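Local coordinates for protein 3-polyprenyl-4-hydroxybenzoate decarboxylase and related decarboxylases (Pelotomaculum thermopropionicum SI, PDB 6H6V) that probably uses a prenylated FMN cofactor to interconvert 2,5-furandicarboxylic acid and 2-furoic acid, as the UbiD-class (de)carboxylase HmfF, at residues R152-G157 / E252-F257; E345-I350 / G389-I394; E359-V364 / G410-M415. One frame throughout, in Å; residues are numbered along the deposited sequence.

Interaction 1. Residues R152-G157 / E252-F257; sequences RLQVTG and EVEGPF. With FMN (flavin mononucleotide), chain B.
Arg152 grips Glu254 side-on with two nitrogens, one to each carboxylate oxygen. Arg152 NE meets Glu254 OE1 at 2.7 Å from the syn side, tilted out of the carboxylate plane. Arg152 NH2 gives a straighter bond to the syn lone pair of Glu254 OE2 (2.9 Å, 170°). The two flat groups are turned 31° apart. CG of Arg152 lies between its backbone N and carbonyl carbon (chi1 74°), and from there the chain runs extended to NE, away from the strand and into this buried end of the contact. Phe257 closes over it: its CB sits above one face of the guanidinium, while CD2 packs 3.4 Å from Arg152 CD. Two residues on, the extended Gln154 accepts the backbone N-H of Gly255 at OE1 (3.0 Å), the donor approaching from above the amide carbonyl plane; a cis peptide then leads into Pro256. Toward Thr156 and Val253 the segments diverge, both residues are exposed, and Glu252 turns to Arg160 instead. Arg152 also binds the flavin, through its backbone N to FMN O4 (2.8 Å). Tyr130 OH also hydrogen-bonds Glu254 OE1, Arg270 makes a salt bridge to OE2, and Glu259 pairs with Arg152 NH1. An arginine between two glutamates beside the flavin is consistent with the Glu-Arg-Glu network known from UbiD enzymes, so the salt bridge probably fixes polar groups at the cofactor's reactive edge.

Interaction 2. Residues E345-I350 / G389-I394; sequences EAKNAI and GRDVFI. With CA (calcium ion), chain C.
Ile350 meets the Phe393 ring obliquely through two of its carbons: CG2 lies 3.5 Å from Phe393 CZ, and CD1 lies 3.9 Å from CE2. Lys347 comes in alongside, its CD 3.9 Å from the same Phe393 CE2, so its methylene chain extends the apolar patch. Bends in Lys347 at chi2 (-65°) and chi4 (-49°) then turn the ammonium toward the end of the short helix, where Lys347 NZ stands 3.6 Å from Arg390 O and 4.4 Å from Asp391 OD1, the latter beyond a salt bridge. Helix 345-356 is the crossover of a beta-alpha-beta unit between the parallel strands 333-338 and 362-367, and here it reaches across to strand 392-399, at one edge of the sheet within this chain. Asp391, the last residue before that strand, binds the calcium ion through OD2 at 2.9 Å. Carbonyl oxygens of Arg385, Asp418 and Thr420 complete the protein ligands, and the backbone N of Gln387 holds the same Asp391 OD2. Farther out, Lys347 NZ has a long, weak ion pair with Asp418 and a weak hydrogen bond to Asp397 O of a third subunit, whose Val395 packs on Phe393.

Interaction 3. Residues E359-V364 / G410-M415; sequences EVKHVV and GVSDKM
The strands meet in parallel at a bridge between His362 and Met415, bracketed by two backbone hydrogen bonds, Met415 N to Lys361 O (2.9 Å) and Val363 N to Met415 O (3.0 Å). His362 CA adds a C-H contact to the same Met415 O at 3.2 Å. Both bridge side chains rise from one face of the sheet, and Met415, modelled as selenomethionine, bends at chi3 (47°) to lay its methyl over the imidazole. This CH-pi contact puts Met415 CE 4.1 Å from the His362 ring centroid, 23° off the ring normal. Lys361 CG covers the opposite face toward its rim, so the ring is clasped between two aliphatic groups. In the ring plane, His362 NE2 binds a water (2.8 Å) that reaches Asp413 O only weakly, while ND1 is hydrogen-bonded to His333 NE2. The Lys361 chain is extended throughout and runs past Ser412, its CE 3.6 Å from Ser412 OG, to reach Asp404, Ser406 and the carbonyls of Ala383 and Cys386 of a second subunit. Lys414 instead folds at chi2 (-81°) and brings NZ back to Val360 O at 3.0 Å, from above that carbonyl's plane; Ser358 O and Met399 O also accept from it. The contact joins the neighbouring strands 362-367, in the middle of the five-stranded mixed sheet, and 411-418. Three carbonyl oxygens around the amine are consistent with a protonated Lys414, which ties the loop before strand 362-367 to the strands beside it.

How the interactions relate
Interactions 2 and 3 form one continuous piece of the C-terminal domain, their centres about 13 Å apart. Phe393 O lies 3.6 Å from Met415 CG between neighbouring strands, and Ile350 CG1 packs 3.8 Å from Val363 CG1 beneath the helix. Their segments alternate along the chain. Both also face a second subunit, where weak polar contacts link Asp413 of one copy to Gly389 and Arg390 of the other. Interaction 1 belongs to the flavin-binding domain: its centre is about 30 Å from that of interaction 3 and 42 Å from that of interaction 2. The Val360 side chain is still about 14 Å from FMN, and calcium lies beside interaction 2, well away from the flavin pocket.

Interaction 1. Residues R152-G157 / E252-F257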
loop_
_atom_site.group_PDB
_atom_site.type_symbol
_atom_site.label_atom_id
_atom_site.label_comp_id
_atom_site.label_asym_id
_atom_site.label_seq_id
_atom_site.Cartn_x
_atom_site.Cartn_y
_atom_site.Cartn_z
ATOM N N ARG F 152 17.620 6.654 37.840
ATOM C CA ARG F 152 16.839 7.543 38.689
ATOM C C ARG F 152 16.632 6.901 40.065
ATOM O O ARG F 152 16.451 5.680 40.177
ATOM C CB ARG F 152 15.507 7.905 38.038
ATOM C CG ARG F 152 14.448 6.818 38.038
ATOM C CD ARG F 152 13.194 7.334 37.370
ATOM N NE ARG F 152 12.109 6.373 37.473
ATOM C CZ ARG F 152 11.262 6.042 36.500
ATOM N NH1 ARG F 152 11.353 6.553 35.270
ATOM N NH2 ARG F 152 10.326 5.138 36.759
ATOM N N LEU F 153 16.702 7.724 41.107
ATOM C CA LEU F 153 16.636 7.244 42.479
ATOM C C LEU F 153 15.633 8.094 43.218
ATOM O O LEU F 153 15.886 9.272 43.486
ATOM C CB LEU F 153 18.010 7.325 43.139
ATOM C CG LEU F 153 19.111 6.558 42.401
ATOM C CD1 LEU F 153 20.491 7.061 42.771
ATOM C CD2 LEU F 153 18.981 5.070 42.679
ATOM N N GLN F 154 14.473 7.508 43.490
ATOM C CA GLN F 154 13.465 8.144 44.326
ATOM C C GLN F 154 13.911 8.081 45.785
ATOM O O GLN F 154 14.292 7.014 46.268
ATOM C CB GLN F 154 12.131 7.420 44.199
ATOM C CG GLN F 154 10.977 8.220 44.771
ATOM C CD GLN F 154 9.657 7.490 44.688
ATOM O OE1 GLN F 154 9.533 6.442 44.031
ATOM N NE2 GLN F 154 8.655 8.037 45.356
ATOM N N VAL F 155 13.853 9.212 46.478
ATOM C CA VAL F 155 14.097 9.238 47.917
ATOM C C VAL F 155 12.808 8.775 48.612
ATOM O O VAL F 155 11.811 9.498 48.611
ATOM C CB VAL F 155 14.520 10.646 48.389
ATOM C CG1 VAL F 155 14.786 10.640 49.887
ATOM C CG2 VAL F 155 15.761 11.124 47.629
ATOM N N THR F 156 12.823 7.550 49.145
ATOM C CA THR F 156 11.662 6.951 49.836
ATOM C C THR F 156 11.830 6.875 51.367
ATOM O O THR F 156 10.927 6.434 52.071
ATOM C CB THR F 156 11.358 5.529 49.296
ATOM O OG1 THR F 156 12.516 4.699 49.437
ATOM C CG2 THR F 156 10.936 5.582 47.838
ATOM N N GLY F 157 12.985 7.305 51.866
ATOM C CA GLY F 157 13.248 7.363 53.297
ATOM C C GLY F 157 14.554 8.081 53.600
ATOM O O GLY F 157 15.249 8.531 52.684
ATOM N N GLU F 252 9.498 -2.344 46.164
ATOM C CA GLU F 252 8.629 -1.283 46.669
ATOM C C GLU F 252 8.264 -0.359 45.514
ATOM O O GLU F 252 9.027 -0.202 44.557
ATOM C CB GLU F 252 9.318 -0.508 47.798
ATOM C CG GLU F 252 9.593 -1.366 49.032
ATOM C CD GLU F 252 10.388 -0.664 50.135
ATOM O OE1 GLU F 252 10.694 0.551 50.033
ATOM O OE2 GLU F 252 10.727 -1.354 51.121
ATOM N N VAL F 253 7.089 0.249 45.615
ATOM C CA VAL F 253 6.543 1.083 44.551
ATOM C C VAL F 253 7.452 2.302 44.309
ATOM O O VAL F 253 7.712 3.083 45.215
ATOM C CB VAL F 253 5.075 1.492 44.854
ATOM C CG1 VAL F 253 4.581 2.580 43.903
ATOM C CG2 VAL F 253 4.164 0.271 44.777
ATOM N N GLU F 254 7.950 2.422 43.080
ATOM C CA GLU F 254 8.766 3.555 42.639
ATOM C C GLU F 254 8.007 4.283 41.546
ATOM O O GLU F 254 7.362 3.648 40.711
ATOM C CB GLU F 254 10.111 3.059 42.105
ATOM C CG GLU F 254 11.096 4.149 41.689
ATOM C CD GLU F 254 10.931 4.632 40.244
ATOM O OE1 GLU F 254 11.259 5.806 39.955
ATOM O OE2 GLU F 254 10.478 3.855 39.382
ATOM N N GLY F 255 8.102 5.607 41.547
ATOM C CA GLY F 255 7.438 6.426 40.543
ATOM C C GLY F 255 5.999 6.742 40.886
ATOM O O GLY F 255 5.520 6.335 41.940
ATOM N N PRO F 256 5.288 7.457 40.014
ATOM C CA PRO F 256 5.769 7.874 38.687
ATOM C C PRO F 256 6.821 8.994 38.678
ATOM O O PRO F 256 7.104 9.603 39.705
ATOM C CB PRO F 256 4.485 8.342 37.991
ATOM C CG PRO F 256 3.598 8.803 39.098
ATOM C CD PRO F 256 3.997 8.080 40.358
ATOM N N PHE F 257 7.378 9.247 37.499
ATOM C CA PHE F 257 8.461 10.217 37.328
ATOM C C PHE F 257 8.420 10.761 35.903
ATOM O O PHE F 257 8.238 9.994 34.950
ATOM C CB PHE F 257 9.790 9.512 37.582
ATOM C CG PHE F 257 10.993 10.398 37.440
ATOM C CD1 PHE F 257 11.271 11.366 38.397
ATOM C CD2 PHE F 257 11.861 10.258 36.349
ATOM C CE1 PHE F 257 12.392 12.179 38.279
ATOM C CE2 PHE F 257 12.983 11.071 36.228
ATOM C CZ PHE F 257 13.250 12.030 37.186
HETATM N N1 FMN B . 18.415 3.643 32.898
HETATM C C2 FMN B . 17.570 3.007 33.743
HETATM O O2 FMN B . 17.489 1.757 33.661
HETATM N N3 FMN B . 16.830 3.670 34.664
HETATM C C4 FMN B . 16.885 5.001 34.813
HETATM O O4 FMN B . 16.221 5.628 35.682
HETATM C C4A FMN B . 17.789 5.723 33.916
HETATM N N5 FMN B . 17.895 7.031 34.017
HETATM C C5A FMN B . 18.721 7.701 33.221
HETATM C C6 FMN B . 18.767 9.062 33.412
HETATM C C7 FMN B . 19.597 9.825 32.631
HETATM C C7M FMN B . 19.542 11.280 32.980
HETATM C C8 FMN B . 20.459 9.185 31.562
HETATM C C8M FMN B . 21.385 9.943 30.640
HETATM C C9 FMN B . 20.400 7.807 31.388
HETATM C C9A FMN B . 19.554 7.026 32.182
HETATM N N10 FMN B . 19.447 5.625 32.075
HETATM C C10 FMN B . 18.556 4.971 32.926
HETATM C "C1'" FMN B . 20.152 4.842 31.053
HETATM C "C2'" FMN B . 21.386 4.074 31.452
HETATM O "O2'" FMN B . 22.215 4.731 32.423
HETATM C "C3'" FMN B . 22.155 3.965 30.168
HETATM O "O3'" FMN B . 21.326 3.504 29.117
HETATM C "C4'" FMN B . 23.338 3.069 30.341
HETATM O "O4'" FMN B . 24.034 3.170 29.073
HETATM C "C5'" FMN B . 22.978 1.627 30.776
HETATM O "O5'" FMN B . 23.955 0.716 30.227
HETATM P P FMN B . 24.782 -0.486 30.928
HETATM O O1P FMN B . 23.679 -1.247 31.623
HETATM O O2P FMN B . 25.522 -1.116 29.760
HETATM O O3P FMN B . 25.747 0.162 31.882
#

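Interaction 2. Residues E345-I350 / G389-I394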
loop_
_atom_site.group_PDB
_atom_site.type_symbol
_atom_site.label_atom_id
_atom_site.label_comp_id
_atom_site.label_asym_id
_atom_site.label_seq_id
_atom_site.Cartn_x
_atom_site.Cartn_y
_atom_site.Cartn_z
ATOM N N GLU F 345 20.658 4.224 -2.272
ATOM C CA GLU F 345 21.427 4.186 -1.022
ATOM C C GLU F 345 20.678 4.726 0.191
ATOM O O GLU F 345 20.850 4.226 1.291
ATOM C CB GLU F 345 22.772 4.916 -1.149
ATOM C CG GLU F 345 23.976 3.999 -1.110
ATOM C CD GLU F 345 25.330 4.705 -1.355
ATOM O OE1 GLU F 345 25.350 5.857 -1.862
ATOM O OE2 GLU F 345 26.396 4.102 -1.038
ATOM N N ALA F 346 19.865 5.750 0.011
ATOM C CA ALA F 346 19.148 6.318 1.129
ATOM C C ALA F 346 18.242 5.321 1.836
ATOM O O ALA F 346 18.146 5.356 3.052
ATOM C CB ALA F 346 18.336 7.493 0.659
ATOM N N LYS F 347 17.581 4.436 1.092
ATOM C CA LYS F 347 16.713 3.422 1.716
ATOM C C LYS F 347 17.537 2.496 2.620
ATOM O O LYS F 347 17.119 2.147 3.728
ATOM C CB LYS F 347 15.959 2.558 0.691
ATOM C CG LYS F 347 15.158 3.272 -0.390
ATOM C CD LYS F 347 13.987 4.057 0.161
ATOM C CE LYS F 347 13.023 4.517 -0.912
ATOM N NZ LYS F 347 13.674 5.195 -2.080
ATOM N N ASN F 348 18.728 2.134 2.153
ATOM C CA ASN F 348 19.608 1.224 2.880
ATOM C C ASN F 348 20.144 1.917 4.139
ATOM O O ASN F 348 20.337 1.275 5.170
ATOM C CB ASN F 348 20.768 0.739 1.989
ATOM C CG ASN F 348 20.307 0.045 0.726
ATOM O OD1 ASN F 348 20.619 -1.104 0.525
ATOM N ND2 ASN F 348 19.594 0.736 -0.127
ATOM N N ALA F 349 20.389 3.224 4.047
ATOM C CA ALA F 349 20.792 4.002 5.204
ATOM C C ALA F 349 19.714 3.969 6.265
ATOM O O ALA F 349 20.007 3.796 7.430
ATOM C CB ALA F 349 21.073 5.446 4.808
ATOM N N ILE F 350 18.464 4.125 5.844
ATOM C CA ILE F 350 17.321 4.058 6.742
ATOM C C ILE F 350 17.225 2.693 7.437
ATOM O O ILE F 350 16.898 2.619 8.619
ATOM C CB ILE F 350 16.009 4.361 5.989
ATOM C CG1 ILE F 350 15.987 5.827 5.539
ATOM C CG2 ILE F 350 14.790 4.081 6.874
ATOM C CD1 ILE F 350 14.950 6.115 4.465
ATOM N N GLY F 389 5.090 9.103 -2.641
ATOM C CA GLY F 389 4.749 7.894 -3.367
ATOM C C GLY F 389 5.927 7.011 -3.700
ATOM O O GLY F 389 5.747 5.814 -3.807
ATOM N N ARG F 390 7.112 7.589 -3.892
ATOM C CA ARG F 390 8.323 6.803 -4.129
ATOM C C ARG F 390 9.442 6.974 -3.099
ATOM O O ARG F 390 10.348 6.177 -3.059
ATOM C CB ARG F 390 8.858 7.058 -5.543
ATOM C CG ARG F 390 9.432 8.443 -5.822
ATOM C CD ARG F 390 9.061 8.957 -7.197
ATOM N NE ARG F 390 7.596 8.945 -7.368
ATOM C CZ ARG F 390 6.949 8.950 -8.547
ATOM N NH1 ARG F 390 7.614 8.996 -9.724
ATOM N NH2 ARG F 390 5.602 8.941 -8.559
ATOM N N ASP F 391 9.375 7.991 -2.269
ATOM C CA ASP F 391 10.467 8.288 -1.357
ATOM C C ASP F 391 10.142 7.999 0.127
ATOM O O ASP F 391 11.011 8.146 0.984
ATOM C CB ASP F 391 10.911 9.746 -1.566
ATOM C CG ASP F 391 11.572 9.994 -2.949
ATOM O OD1 ASP F 391 12.358 9.129 -3.458
ATOM O OD2 ASP F 391 11.363 11.104 -3.508
ATOM N N VAL F 392 8.924 7.565 0.440
ATOM C CA VAL F 392 8.536 7.227 1.812
ATOM C C VAL F 392 8.205 5.764 1.886
ATOM O O VAL F 392 7.594 5.241 0.992
ATOM C CB VAL F 392 7.298 8.021 2.270
ATOM C CG1 VAL F 392 6.785 7.549 3.621
ATOM C CG2 VAL F 392 7.635 9.486 2.374
ATOM N N PHE F 393 8.605 5.099 2.956
ATOM C CA PHE F 393 8.075 3.761 3.231
ATOM C C PHE F 393 7.802 3.557 4.709
ATOM O O PHE F 393 8.464 4.127 5.565
ATOM C CB PHE F 393 8.996 2.666 2.687
ATOM C CG PHE F 393 10.276 2.520 3.435
ATOM C CD1 PHE F 393 10.351 1.696 4.537
ATOM C CD2 PHE F 393 11.411 3.191 3.021
ATOM C CE1 PHE F 393 11.534 1.539 5.238
ATOM C CE2 PHE F 393 12.608 3.051 3.707
ATOM C CZ PHE F 393 12.672 2.209 4.821
ATOM N N ILE F 394 6.828 2.705 4.968
ATOM C CA ILE F 394 6.252 2.538 6.281
ATOM C C ILE F 394 6.307 1.053 6.572
ATOM O O ILE F 394 5.945 0.260 5.711
ATOM C CB ILE F 394 4.800 3.038 6.289
ATOM C CG1 ILE F 394 4.776 4.549 6.074
ATOM C CG2 ILE F 394 4.095 2.706 7.590
ATOM C CD1 ILE F 394 3.380 5.112 5.857
HETATM CA CA CA C . 14.089 11.779 -2.887
#

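Interaction 3. Residues E359-V364 / G410-M415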
loop_
_atom_site.group_PDB
_atom_site.type_symbol
_atom_site.label_atom_id
_atom_site.label_comp_id
_atom_site.label_asym_id
_atom_site.label_seq_id
_atom_site.Cartn_x
_atom_site.Cartn_y
_atom_site.Cartn_z
ATOM N N GLU F 359 14.636 2.040 19.327
ATOM C CA GLU F 359 13.985 3.303 19.635
ATOM C C GLU F 359 13.733 4.153 18.366
ATOM O O GLU F 359 12.764 4.910 18.301
ATOM C CB GLU F 359 14.799 4.074 20.668
ATOM C CG GLU F 359 14.970 3.349 22.009
ATOM C CD GLU F 359 16.251 3.754 22.755
ATOM O OE1 GLU F 359 17.338 3.918 22.132
ATOM O OE2 GLU F 359 16.175 3.907 23.982
ATOM N N VAL F 360 14.567 3.980 17.346
ATOM C CA VAL F 360 14.489 4.806 16.146
ATOM C C VAL F 360 13.215 4.494 15.378
ATOM O O VAL F 360 12.995 3.357 14.947
ATOM C CB VAL F 360 15.695 4.604 15.218
ATOM C CG1 VAL F 360 15.559 5.467 13.968
ATOM C CG2 VAL F 360 16.997 4.940 15.938
ATOM N N LYS F 361 12.403 5.524 15.185
ATOM C CA LYS F 361 11.050 5.389 14.674
ATOM C C LYS F 361 10.856 6.031 13.293
ATOM O O LYS F 361 10.307 5.411 12.387
ATOM C CB LYS F 361 10.128 6.025 15.698
ATOM C CG LYS F 361 8.659 5.829 15.453
ATOM C CD LYS F 361 7.887 6.401 16.624
ATOM C CE LYS F 361 6.399 6.278 16.412
ATOM N NZ LYS F 361 5.687 6.878 17.560
ATOM N N HIS F 362 11.284 7.282 13.139
ATOM C CA HIS F 362 11.186 8.002 11.854
ATOM C C HIS F 362 12.575 8.459 11.447
ATOM O O HIS F 362 13.357 8.891 12.284
ATOM C CB HIS F 362 10.239 9.188 11.956
ATOM C CG HIS F 362 8.896 8.831 12.510
ATOM N ND1 HIS F 362 8.250 9.595 13.459
ATOM C CD2 HIS F 362 8.100 7.764 12.287
ATOM C CE1 HIS F 362 7.107 9.010 13.779
ATOM N NE2 HIS F 362 6.988 7.901 13.075
ATOM N N VAL F 363 12.902 8.322 10.178
ATOM C CA VAL F 363 14.237 8.625 9.715
ATOM C C VAL F 363 14.111 9.390 8.422
ATOM O O VAL F 363 13.337 8.975 7.551
ATOM C CB VAL F 363 15.018 7.351 9.416
ATOM C CG1 VAL F 363 16.399 7.687 8.879
ATOM C CG2 VAL F 363 15.110 6.492 10.661
ATOM N N VAL F 364 14.864 10.484 8.285
ATOM C CA VAL F 364 14.962 11.171 7.002
ATOM C C VAL F 364 16.423 11.229 6.575
ATOM O O VAL F 364 17.309 11.422 7.397
ATOM C CB VAL F 364 14.209 12.538 6.943
ATOM C CG1 VAL F 364 13.764 13.000 8.304
ATOM C CG2 VAL F 364 15.013 13.616 6.218
ATOM N N GLY F 410 4.883 -1.425 23.368
ATOM C CA GLY F 410 6.231 -1.529 22.794
ATOM C C GLY F 410 6.327 -1.864 21.296
ATOM O O GLY F 410 7.403 -1.761 20.717
ATOM N N VAL F 411 5.233 -2.291 20.675
ATOM C CA VAL F 411 5.175 -2.504 19.224
ATOM C C VAL F 411 4.894 -1.176 18.537
ATOM O O VAL F 411 3.998 -0.453 18.940
ATOM C CB VAL F 411 4.089 -3.537 18.862
ATOM C CG1 VAL F 411 3.925 -3.691 17.370
ATOM C CG2 VAL F 411 4.443 -4.885 19.469
ATOM N N SER F 412 5.650 -0.861 17.493
ATOM C CA SER F 412 5.559 0.439 16.849
ATOM C C SER F 412 5.769 0.338 15.355
ATOM O O SER F 412 6.542 -0.478 14.882
ATOM C CB SER F 412 6.606 1.386 17.449
ATOM O OG SER F 412 6.596 2.665 16.825
ATOM N N ASP F 413 5.110 1.222 14.622
ATOM C CA ASP F 413 5.307 1.350 13.196
ATOM C C ASP F 413 6.538 2.236 12.981
ATOM O O ASP F 413 6.935 2.989 13.883
ATOM C CB ASP F 413 4.062 1.969 12.552
ATOM C CG ASP F 413 2.785 1.124 12.778
ATOM O OD1 ASP F 413 2.882 -0.104 13.014
ATOM O OD2 ASP F 413 1.670 1.670 12.681
ATOM N N LYS F 414 7.152 2.123 11.807
ATOM C CA LYS F 414 8.389 2.833 11.495
ATOM C C LYS F 414 8.218 3.517 10.156
ATOM O O LYS F 414 7.456 3.030 9.297
ATOM C CB LYS F 414 9.565 1.877 11.370
ATOM C CG LYS F 414 9.804 0.932 12.543
ATOM C CD LYS F 414 10.538 1.558 13.694
ATOM C CE LYS F 414 10.768 0.567 14.814
ATOM N NZ LYS F 414 11.111 1.286 16.078
HETATM N N MSE F 415 8.941 4.614 9.949
HETATM C CA MSE F 415 8.864 5.306 8.683
HETATM C C MSE F 415 10.180 5.861 8.248
HETATM O O MSE F 415 10.928 6.412 9.051
HETATM C CB MSE F 415 7.865 6.429 8.794
HETATM C CG MSE F 415 7.650 7.076 7.432
HETATM SE SE MSE F 415 6.201 8.402 7.547
HETATM C CE MSE F 415 6.645 9.438 9.203
HETATM O O HOH W 1 5.381 5.632 13.213
#